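Peptidase M16 domain protein (Alicyclobacillus acidocaldarius subsp. acidocaldarius DSM 446, PDB 4XEA) is a putative M16-family metallopeptidase that binds a metal ion and probably uses it to hydrolyse peptide bonds. Local coordinates at residues 64-67 with 68-71; 183-186 with 187-191; 327-330 with 331-335; 403-406 with 407-410. All blocks are in the same frame, centred on the assembly; numbering follows the deposited sequence.

Contact 1 of 4, residues 64-67 with 68-71; sequences EHKM and FEDP. With NA (sodium ion), chain B; NI (nickel (II) ion), chain C.
Lys-66 NZ meets Glu-69 OE1 at 2.6 Å, a short salt bridge between side chains that lie alongside each other and point the same way. The ammonium reaches OE1 on its anti side, 20° out of the carboxylate plane. The lysine manages this by folding: its chain bends at both chi2 and chi3, while the glutamate bends at chi2. The backbone beneath closes a type I beta turn, Glu-69 N donating over 3.2 Å to Lys-66 O. The sodium ion sits on this turn. Met-67, built as selenomethionine, gives it the backbone O at 2.5 Å, and two waters and the carbonyl oxygens of Phe-115 and Ser-118 are its other ligands. Second-shell acceptors fix both waters: the carbonyl of Glu-69 accepts from the two of them, while Lys-66 O and Asp-70 OD2 each hold one. Phe-68 turns the edge of its ring to Glu-64 O, with CD2 3.5 Å from that oxygen, and stacks on Phe-76. One turn back on the helix, His-65 NE2 binds the nickel ion at 2.2 Å. The imidazole is held from its other nitrogen, ND1, by Glu-129 OE1, and Glu-64 OE1 is hydrogen-bonded to Thr-90 OG1. His-61 and Glu-136 are the remaining protein residues of the nickel site. Together, His-61, Glu-64 and His-65 form the HXXEH motif of M16 peptidases, the inverse of the HEXXH of thermolysin-type enzymes.

Contact 2 of 4, residues 183-186 with 187-191; sequences LCYD and TFYHP
Thr-187 grips Leu-183 O twice, in the last turns of the helix 178-188. The backbone N donates to that oxygen at 2.9 Å as an ordinary helical bond, and OG1 adds a second at 2.8 Å, arriving from above the carbonyl plane, 42° out of it. With chi1 at -59° the hydroxyl stands beside its own backbone N, which aims it back down the helix; its proton is thus spent within the same turn, a common way to bury a threonine in a helix. Leu-183 CD1 runs alongside OG1. The next two carbonyls are satisfied in the regular way: Cys-184 O by Phe-188 N at 2.9 Å, Tyr-185 O by Tyr-189 N at 3.0 Å. Tyr-189 is the first residue to leave helical geometry. Just before it, Phe-188 O is taken up by Thr-37 OG1 and Asn-193 ND2, and beyond it His-190 has both ring nitrogens engaged, NE2 with Lys-221 O and ND1 with Ser-192 OG. The buried tyrosine hydroxyls are likewise paired, Tyr-185 OH with Val-116 O and Tyr-189 OH with Tyr-97 OH. Their rings, near parallel at 28° but slid apart, overlap little. Tyr-189 CB makes a CH-pi contact over the face of the Tyr-185 ring, 3.9 Å from its centroid, while Tyr-185 CD2 in return lies over one face of the Tyr-189 ring, toward its rim, 3.4 Å from CG.

Contact 3 of 4, residues 327-330 with 331-335; sequences VLAE and RIQSH
Glu-330 and Ser-334, one turn apart on the helix 325-342, are joined by their side chains: Ser-334 OG donates to Glu-330 OE2 at 2.8 Å, using the anti lone pair of the carboxylate oxygen. Two conformations make this possible. Glu-330 has CG opposite its backbone N (chi1 172°) and then bends sharply at chi2, which swings the carboxylate up along the helix; Ser-334 keeps OG beside its own N, facing back down. With an alanine here in place of Ser-334, Glu-330 OE2 would probably lose this donor and the glutamate side chain would be freer to turn. Gln-333 extends straight beyond CG, and its NE2 makes a weak bond of 3.3 Å to Ala-329 O, which already accepts from Gln-333 N at 3.1 Å. Arg-331 bends at chi2 and chi3, its CG passing 3.4 Å from Val-327 O; at its tip NH1 forms a salt bridge with Glu-296 OE2 and NH2 a hydrogen bond with Ser-292 OG. On the buried side Leu-328 and Ile-332 cross, with CG of the leucine 3.9 Å from CD1 of the isoleucine; both pack on Leu-253 of strand 252-258, and Phe-289 and Leu-293 of helix 288-295 add to this cover. Although Glu-330 and Arg-331 are oppositely charged neighbours, OE1 stays 5.5 Å from NE, so they are not paired: the glutamate serves its own helix as acceptor, and the arginine ties that helix to helix 288-295 and the residues just after it.

Contact 4 of 4, residues 403-406 with 407-410; sequences NARF and QEHL
Arg-405 reaches over the last turn of the helix 399-409 to Glu-408 and His-409. Its CB points away from that turn, and CG continues on the far side of CB from the backbone N (chi1 174°); bends at chi2 and chi3 then bring the chain back. NE donates to Glu-408 OE1 at 3.1 Å, with the oxygen near the guanidinium plane and approached almost end-on along its C-O bond. CZ follows, 3.7 Å from Glu-408 OE1 and 3.8 Å from His-409 CB. NH1 adds a weak bond of 3.3 Å to the same oxygen, so one carboxylate oxygen serves both nitrogens, the two flat groups turned 66° apart. NH2 lies against His-409 CB at 3.6 Å, which covers one face of the guanidinium, and also forms a salt bridge with Glu-259 OE2. A leucine in place of Arg-405 would probably leave both Glu-408 and Glu-259 without this positive partner, and His-409 CB without the flat group over it. One residue further along, at Phe-406, Leu-410 CB makes a CH-pi contact over the ring, 4.3 Å from its centroid, while Leu-410 N closes the turn on Phe-406 O at 2.9 Å. Phe-406 packs on Leu-282 of helix 265-283 and on Leu-336 and Val-339 of helix 325-342. Arg-405 rests on Gln-271 and Met-275 of helix 265-283, and His-409 and Leu-410 lie on Trp-257 of strand 252-258.

Contacts 1 and 2 form one cluster in the metal-bearing part of the chain. Their centres are 15 Å apart, and they touch where CE of Met-67, whose carbonyl binds sodium, meets Tyr-189 CE2 at 3.6 Å and Tyr-185 CE2 at 3.8 Å. The Tyr-185 side chain is about 6 Å from the sodium ion; that of Tyr-189 is about 12 Å from the nickel ion. Contacts 3 and 4 lie across the chain's centre, 18 Å apart between centres and about 6 Å at their nearest atoms, both on helices packed against strand 252-258. From contact 1, which holds a nickel ligand, their nearest atoms are about 31 Å and 27 Å away.

Contact 1 of 4, residues 64-67 with 68-71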
loop_
_atom_site.group_PDB
_atom_site.type_symbol
_atom_site.label_atom_id
_atom_site.label_comp_id
_atom_site.label_asym_id
_atom_site.label_seq_id
_atom_site.Cartn_x
_atom_site.Cartn_y
_atom_site.Cartn_z
ATOM N N GLU A 64 -19.257 8.712 12.025
ATOM C CA GLU A 64 -18.089 7.828 11.995
ATOM C C GLU A 64 -17.148 8.153 13.114
ATOM O O GLU A 64 -16.645 7.247 13.784
ATOM C CB GLU A 64 -17.367 7.895 10.636
ATOM C CG GLU A 64 -16.124 6.983 10.544
ATOM C CD GLU A 64 -14.957 7.683 9.849
ATOM O OE1 GLU A 64 -15.125 8.159 8.716
ATOM O OE2 GLU A 64 -13.895 7.810 10.460
ATOM N N HIS A 65 -16.881 9.439 13.321
ATOM C CA HIS A 65 -15.987 9.836 14.367
ATOM C C HIS A 65 -16.539 9.438 15.744
ATOM O O HIS A 65 -15.788 9.027 16.624
ATOM C CB HIS A 65 -15.777 11.351 14.349
ATOM C CG HIS A 65 -14.597 11.781 13.556
ATOM N ND1 HIS A 65 -13.530 12.448 14.119
ATOM C CD2 HIS A 65 -14.300 11.623 12.244
ATOM C CE1 HIS A 65 -12.631 12.696 13.181
ATOM N NE2 HIS A 65 -13.076 12.211 12.038
ATOM N N LYS A 66 -17.845 9.602 15.920
ATOM C CA LYS A 66 -18.466 9.460 17.232
ATOM C C LYS A 66 -18.885 8.027 17.534
ATOM O O LYS A 66 -19.227 7.698 18.674
ATOM C CB LYS A 66 -19.650 10.434 17.341
ATOM C CG LYS A 66 -19.232 11.928 17.583
ATOM C CD LYS A 66 -18.084 12.131 18.591
ATOM C CE LYS A 66 -18.336 11.559 20.010
ATOM N NZ LYS A 66 -17.087 11.529 20.859
HETATM N N MSE A 67 -18.816 7.167 16.522
HETATM C CA MSE A 67 -19.210 5.771 16.687
HETATM C C MSE A 67 -18.338 5.050 17.705
HETATM O O MSE A 67 -18.812 4.116 18.358
HETATM C CB MSE A 67 -19.153 5.004 15.358
HETATM C CG MSE A 67 -19.962 3.721 15.347
HETATM SE SE MSE A 67 -21.882 4.114 15.701
HETATM C CE MSE A 67 -22.124 5.520 14.376
ATOM N N PHE A 68 -17.086 5.481 17.854
ATOM C CA PHE A 68 -16.156 4.808 18.731
ATOM C C PHE A 68 -16.321 5.198 20.206
ATOM O O PHE A 68 -15.800 4.514 21.067
ATOM C CB PHE A 68 -14.729 5.045 18.240
ATOM C CG PHE A 68 -14.452 4.380 16.924
ATOM C CD1 PHE A 68 -13.986 3.073 16.882
ATOM C CD2 PHE A 68 -14.721 5.033 15.738
ATOM C CE1 PHE A 68 -13.744 2.424 15.656
ATOM C CE2 PHE A 68 -14.497 4.403 14.493
ATOM C CZ PHE A 68 -13.988 3.096 14.459
ATOM N N GLU A 69 -17.065 6.273 20.488
ATOM C CA GLU A 69 -17.345 6.683 21.883
ATOM C C GLU A 69 -18.134 5.596 22.626
ATOM O O GLU A 69 -19.153 5.117 22.104
ATOM C CB GLU A 69 -18.150 7.994 21.901
ATOM C CG GLU A 69 -18.420 8.572 23.310
ATOM C CD GLU A 69 -17.292 9.465 23.821
ATOM O OE1 GLU A 69 -17.062 10.534 23.219
ATOM O OE2 GLU A 69 -16.651 9.107 24.832
ATOM N N ASP A 70 -17.674 5.213 23.830
ATOM C CA ASP A 70 -18.434 4.270 24.673
ATOM C C ASP A 70 -18.076 4.468 26.137
ATOM O O ASP A 70 -16.901 4.481 26.480
ATOM C CB ASP A 70 -18.144 2.828 24.253
ATOM C CG ASP A 70 -19.205 1.835 24.711
ATOM O OD1 ASP A 70 -19.437 1.692 25.932
ATOM O OD2 ASP A 70 -19.795 1.167 23.815
ATOM N N PRO A 71 -19.085 4.630 27.010
ATOM C CA PRO A 71 -18.753 4.765 28.440
ATOM C C PRO A 71 -18.262 3.454 29.072
ATOM O O PRO A 71 -17.652 3.483 30.162
ATOM C CB PRO A 71 -20.087 5.177 29.061
ATOM C CG PRO A 71 -21.125 4.565 28.156
ATOM C CD PRO A 71 -20.541 4.633 26.775
HETATM NA NA NA B . -20.954 3.206 19.180
HETATM NI NI NI C . -12.414 12.118 9.936
HETATM O O HOH W 1 -20.820 5.593 20.029
HETATM O O HOH W 2 -20.330 2.533 21.300
HETATM O O HOH W 3 -10.342 11.026 10.622
#

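Contact 2 of 4, residues 183-186 with 187-191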
loop_
_atom_site.group_PDB
_atom_site.type_symbol
_atom_site.label_atom_id
_atom_site.label_comp_id
_atom_site.label_asym_id
_atom_site.label_seq_id
_atom_site.Cartn_x
_atom_site.Cartn_y
_atom_site.Cartn_z
ATOM N N LEU A 183 -31.135 11.577 14.474
ATOM C CA LEU A 183 -32.102 11.237 13.427
ATOM C C LEU A 183 -31.412 10.400 12.352
ATOM O O LEU A 183 -31.895 9.331 11.980
ATOM C CB LEU A 183 -32.674 12.491 12.798
ATOM C CG LEU A 183 -33.410 12.211 11.477
ATOM C CD1 LEU A 183 -34.763 11.536 11.781
ATOM C CD2 LEU A 183 -33.584 13.490 10.722
ATOM N N CYS A 184 -30.263 10.876 11.867
ATOM C CA CYS A 184 -29.552 10.158 10.821
ATOM C C CYS A 184 -29.085 8.815 11.306
ATOM O O CYS A 184 -29.184 7.855 10.566
ATOM C CB CYS A 184 -28.407 10.983 10.240
ATOM S SG CYS A 184 -29.022 12.413 9.426
ATOM N N TYR A 185 -28.635 8.718 12.556
ATOM C CA TYR A 185 -28.194 7.437 13.086
ATOM C C TYR A 185 -29.386 6.467 13.180
ATOM O O TYR A 185 -29.270 5.310 12.784
ATOM C CB TYR A 185 -27.521 7.577 14.470
ATOM C CG TYR A 185 -27.139 6.251 15.083
ATOM C CD1 TYR A 185 -27.922 5.656 16.086
ATOM C CD2 TYR A 185 -25.997 5.587 14.670
ATOM C CE1 TYR A 185 -27.577 4.444 16.616
ATOM C CE2 TYR A 185 -25.655 4.380 15.188
ATOM C CZ TYR A 185 -26.427 3.813 16.157
ATOM O OH TYR A 185 -26.047 2.615 16.664
ATOM N N ASP A 186 -30.515 6.942 13.700
ATOM C CA ASP A 186 -31.684 6.077 13.839
ATOM C C ASP A 186 -32.194 5.651 12.459
ATOM O O ASP A 186 -32.610 4.513 12.288
ATOM C CB ASP A 186 -32.818 6.720 14.688
ATOM C CG ASP A 186 -32.533 6.707 16.192
ATOM O OD1 ASP A 186 -31.617 5.981 16.712
ATOM O OD2 ASP A 186 -33.278 7.440 16.893
ATOM N N THR A 187 -32.107 6.531 11.466
ATOM C CA THR A 187 -32.632 6.239 10.140
ATOM C C THR A 187 -31.746 5.253 9.374
ATOM O O THR A 187 -32.265 4.337 8.727
ATOM C CB THR A 187 -32.779 7.516 9.319
ATOM O OG1 THR A 187 -33.661 8.416 9.999
ATOM C CG2 THR A 187 -33.319 7.244 7.891
ATOM N N PHE A 188 -30.427 5.450 9.434
ATOM C CA PHE A 188 -29.508 4.768 8.525
ATOM C C PHE A 188 -28.738 3.636 9.134
ATOM O O PHE A 188 -28.186 2.832 8.412
ATOM C CB PHE A 188 -28.530 5.775 7.898
ATOM C CG PHE A 188 -29.178 6.701 6.906
ATOM C CD1 PHE A 188 -29.479 8.006 7.256
ATOM C CD2 PHE A 188 -29.501 6.265 5.628
ATOM C CE1 PHE A 188 -30.094 8.881 6.353
ATOM C CE2 PHE A 188 -30.081 7.130 4.698
ATOM C CZ PHE A 188 -30.377 8.448 5.052
ATOM N N TYR A 189 -28.703 3.555 10.461
ATOM C CA TYR A 189 -27.941 2.506 11.126
ATOM C C TYR A 189 -28.810 1.357 11.587
ATOM O O TYR A 189 -28.376 0.538 12.370
ATOM C CB TYR A 189 -27.138 3.088 12.274
ATOM C CG TYR A 189 -25.817 3.659 11.826
ATOM C CD1 TYR A 189 -25.762 4.873 11.139
ATOM C CD2 TYR A 189 -24.616 2.984 12.088
ATOM C CE1 TYR A 189 -24.549 5.413 10.705
ATOM C CE2 TYR A 189 -23.400 3.524 11.680
ATOM C CZ TYR A 189 -23.377 4.734 10.962
ATOM O OH TYR A 189 -22.187 5.300 10.570
ATOM N N HIS A 190 -30.036 1.285 11.075
ATOM C CA HIS A 190 -30.866 0.143 11.306
ATOM C C HIS A 190 -30.279 -1.068 10.580
ATOM O O HIS A 190 -29.754 -0.925 9.489
ATOM C CB HIS A 190 -32.314 0.394 10.814
ATOM C CG HIS A 190 -33.268 -0.654 11.274
ATOM N ND1 HIS A 190 -33.428 -1.854 10.615
ATOM C CD2 HIS A 190 -34.099 -0.694 12.341
ATOM C CE1 HIS A 190 -34.328 -2.585 11.253
ATOM N NE2 HIS A 190 -34.749 -1.907 12.306
ATOM N N PRO A 191 -30.394 -2.262 11.165
ATOM C CA PRO A 191 -29.739 -3.406 10.521
ATOM C C PRO A 191 -30.210 -3.733 9.097
ATOM O O PRO A 191 -29.431 -4.308 8.314
ATOM C CB PRO A 191 -30.033 -4.578 11.481
ATOM C CG PRO A 191 -30.992 -4.028 12.535
ATOM C CD PRO A 191 -30.797 -2.559 12.555
#

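Contact 3 of 4, residues 327-330 with 331-335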
loop_
_atom_site.group_PDB
_atom_site.type_symbol
_atom_site.label_atom_id
_atom_site.label_comp_id
_atom_site.label_asym_id
_atom_site.label_seq_id
_atom_site.Cartn_x
_atom_site.Cartn_y
_atom_site.Cartn_z
ATOM N N VAL A 327 0.541 20.705 -22.643
ATOM C CA VAL A 327 0.950 19.728 -23.640
ATOM C C VAL A 327 0.271 18.390 -23.352
ATOM O O VAL A 327 -0.245 17.740 -24.266
ATOM C CB VAL A 327 2.484 19.548 -23.685
ATOM C CG1 VAL A 327 2.857 18.553 -24.784
ATOM C CG2 VAL A 327 3.210 20.905 -23.938
ATOM N N LEU A 328 0.278 17.988 -22.081
ATOM C CA LEU A 328 -0.318 16.710 -21.656
ATOM C C LEU A 328 -1.796 16.715 -21.920
ATOM O O LEU A 328 -2.328 15.733 -22.435
ATOM C CB LEU A 328 -0.058 16.410 -20.164
ATOM C CG LEU A 328 -0.732 15.141 -19.576
ATOM C CD1 LEU A 328 -0.370 13.891 -20.365
ATOM C CD2 LEU A 328 -0.407 14.971 -18.100
ATOM N N ALA A 329 -2.472 17.804 -21.568
ATOM C CA ALA A 329 -3.898 17.922 -21.858
ATOM C C ALA A 329 -4.181 17.795 -23.345
ATOM O O ALA A 329 -5.174 17.163 -23.729
ATOM C CB ALA A 329 -4.455 19.219 -21.320
ATOM N N GLU A 330 -3.346 18.401 -24.187
ATOM C CA GLU A 330 -3.550 18.301 -25.636
ATOM C C GLU A 330 -3.372 16.869 -26.128
ATOM O O GLU A 330 -4.136 16.406 -26.977
ATOM C CB GLU A 330 -2.603 19.227 -26.411
ATOM C CG GLU A 330 -2.655 19.008 -27.947
ATOM C CD GLU A 330 -1.609 17.975 -28.484
ATOM O OE1 GLU A 330 -0.411 18.083 -28.116
ATOM O OE2 GLU A 330 -1.967 17.083 -29.300
ATOM N N ARG A 331 -2.354 16.176 -25.603
ATOM C CA ARG A 331 -2.045 14.810 -26.043
ATOM C C ARG A 331 -3.170 13.851 -25.677
ATOM O O ARG A 331 -3.511 12.946 -26.454
ATOM C CB ARG A 331 -0.721 14.322 -25.431
ATOM C CG ARG A 331 0.536 14.957 -26.050
ATOM C CD ARG A 331 0.871 14.338 -27.413
ATOM N NE ARG A 331 1.150 12.901 -27.323
ATOM C CZ ARG A 331 2.328 12.370 -26.983
ATOM N NH1 ARG A 331 3.386 13.140 -26.686
ATOM N NH2 ARG A 331 2.457 11.044 -26.945
ATOM N N ILE A 332 -3.729 14.040 -24.479
ATOM C CA ILE A 332 -4.879 13.253 -24.043
ATOM C C ILE A 332 -6.088 13.466 -24.963
ATOM O O ILE A 332 -6.705 12.516 -25.397
ATOM C CB ILE A 332 -5.268 13.592 -22.594
ATOM C CG1 ILE A 332 -4.211 13.040 -21.627
ATOM C CG2 ILE A 332 -6.667 13.065 -22.292
ATOM C CD1 ILE A 332 -4.250 13.668 -20.207
ATOM N N GLN A 333 -6.420 14.718 -25.251
ATOM C CA GLN A 333 -7.528 15.015 -26.144
ATOM C C GLN A 333 -7.297 14.495 -27.573
ATOM O O GLN A 333 -8.234 14.030 -28.206
ATOM C CB GLN A 333 -7.796 16.527 -26.179
ATOM C CG GLN A 333 -8.268 17.074 -24.816
ATOM C CD GLN A 333 -8.420 18.592 -24.793
ATOM O OE1 GLN A 333 -9.195 19.154 -25.563
ATOM N NE2 GLN A 333 -7.691 19.254 -23.889
ATOM N N SER A 334 -6.062 14.561 -28.073
ATOM C CA SER A 334 -5.741 14.016 -29.401
ATOM C C SER A 334 -5.880 12.520 -29.467
ATOM O O SER A 334 -6.471 11.995 -30.405
ATOM C CB SER A 334 -4.307 14.335 -29.775
ATOM O OG SER A 334 -4.210 15.664 -30.190
ATOM N N HIS A 335 -5.273 11.843 -28.481
ATOM C CA HIS A 335 -5.397 10.405 -28.309
ATOM C C HIS A 335 -6.871 10.005 -28.372
ATOM O O HIS A 335 -7.254 9.205 -29.215
ATOM C CB HIS A 335 -4.739 10.001 -26.976
ATOM C CG HIS A 335 -4.733 8.528 -26.694
ATOM N ND1 HIS A 335 -4.342 7.585 -27.617
ATOM C CD2 HIS A 335 -5.011 7.846 -25.553
ATOM C CE1 HIS A 335 -4.412 6.382 -27.070
ATOM N NE2 HIS A 335 -4.808 6.514 -25.816
#

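Contact 4 of 4, residues 403-406 with 407-410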
loop_
_atom_site.group_PDB
_atom_site.type_symbol
_atom_site.label_atom_id
_atom_site.label_comp_id
_atom_site.label_asym_id
_atom_site.label_seq_id
_atom_site.Cartn_x
_atom_site.Cartn_y
_atom_site.Cartn_z
ATOM N N ASN A 403 -16.436 -0.047 -27.451
ATOM C CA ASN A 403 -16.660 1.143 -28.288
ATOM C C ASN A 403 -17.909 1.929 -27.862
ATOM O O ASN A 403 -17.841 3.153 -27.765
ATOM C CB ASN A 403 -16.687 0.809 -29.791
ATOM C CG ASN A 403 -15.276 0.525 -30.371
ATOM O OD1 ASN A 403 -14.363 1.354 -30.284
ATOM N ND2 ASN A 403 -15.110 -0.645 -30.962
ATOM N N ALA A 404 -19.027 1.250 -27.581
ATOM C CA ALA A 404 -20.252 1.951 -27.163
ATOM C C ALA A 404 -20.030 2.715 -25.860
ATOM O O ALA A 404 -20.486 3.852 -25.700
ATOM C CB ALA A 404 -21.433 0.981 -27.025
ATOM N N ARG A 405 -19.335 2.100 -24.910
ATOM C CA ARG A 405 -19.069 2.765 -23.608
ATOM C C ARG A 405 -18.216 4.032 -23.818
ATOM O O ARG A 405 -18.514 5.083 -23.252
ATOM C CB ARG A 405 -18.356 1.784 -22.662
ATOM C CG ARG A 405 -17.891 2.368 -21.318
ATOM C CD ARG A 405 -18.997 2.259 -20.282
ATOM N NE ARG A 405 -20.100 3.239 -20.336
ATOM C CZ ARG A 405 -20.184 4.328 -19.571
ATOM N NH1 ARG A 405 -21.263 5.089 -19.598
ATOM N NH2 ARG A 405 -19.185 4.672 -18.766
ATOM N N PHE A 406 -17.162 3.911 -24.624
ATOM C CA PHE A 406 -16.295 5.024 -24.982
ATOM C C PHE A 406 -17.101 6.195 -25.595
ATOM O O PHE A 406 -16.986 7.350 -25.170
ATOM C CB PHE A 406 -15.183 4.547 -25.946
ATOM C CG PHE A 406 -14.219 5.635 -26.324
ATOM C CD1 PHE A 406 -14.547 6.566 -27.298
ATOM C CD2 PHE A 406 -13.003 5.776 -25.659
ATOM C CE1 PHE A 406 -13.673 7.629 -27.609
ATOM C CE2 PHE A 406 -12.137 6.812 -25.966
ATOM C CZ PHE A 406 -12.470 7.745 -26.955
ATOM N N GLN A 407 -17.946 5.873 -26.581
ATOM C CA GLN A 407 -18.748 6.876 -27.306
ATOM C C GLN A 407 -19.771 7.605 -26.427
ATOM O O GLN A 407 -20.010 8.808 -26.599
ATOM C CB GLN A 407 -19.449 6.200 -28.498
ATOM C CG GLN A 407 -18.483 5.675 -29.568
ATOM C CD GLN A 407 -17.825 6.774 -30.375
ATOM O OE1 GLN A 407 -18.372 7.870 -30.508
ATOM N NE2 GLN A 407 -16.654 6.481 -30.940
ATOM N N GLU A 408 -20.359 6.861 -25.492
ATOM C CA GLU A 408 -21.322 7.342 -24.500
ATOM C C GLU A 408 -20.719 8.333 -23.500
ATOM O O GLU A 408 -21.372 9.270 -23.028
ATOM C CB GLU A 408 -21.765 6.156 -23.612
ATOM C CG GLU A 408 -23.034 5.548 -23.938
ATOM C CD GLU A 408 -23.313 4.254 -23.143
ATOM O OE1 GLU A 408 -22.455 3.723 -22.366
ATOM O OE2 GLU A 408 -24.438 3.762 -23.321
ATOM N N HIS A 409 -19.520 8.025 -23.059
ATOM C CA HIS A 409 -18.997 8.630 -21.886
ATOM C C HIS A 409 -17.723 9.471 -22.061
ATOM O O HIS A 409 -17.596 10.504 -21.421
ATOM C CB HIS A 409 -18.715 7.549 -20.853
ATOM C CG HIS A 409 -18.172 8.099 -19.572
ATOM N ND1 HIS A 409 -18.828 9.053 -18.848
ATOM C CD2 HIS A 409 -17.026 7.839 -18.899
ATOM C CE1 HIS A 409 -18.119 9.360 -17.775
ATOM N NE2 HIS A 409 -17.023 8.631 -17.777
ATOM N N LEU A 410 -16.745 9.000 -22.826
ATOM C CA LEU A 410 -15.515 9.765 -22.953
ATOM C C LEU A 410 -15.646 10.732 -24.138
ATOM O O LEU A 410 -15.092 10.476 -25.213
ATOM C CB LEU A 410 -14.292 8.838 -23.067
ATOM C CG LEU A 410 -14.088 7.915 -21.837
ATOM C CD1 LEU A 410 -12.896 7.030 -22.016
ATOM C CD2 LEU A 410 -13.987 8.686 -20.526
#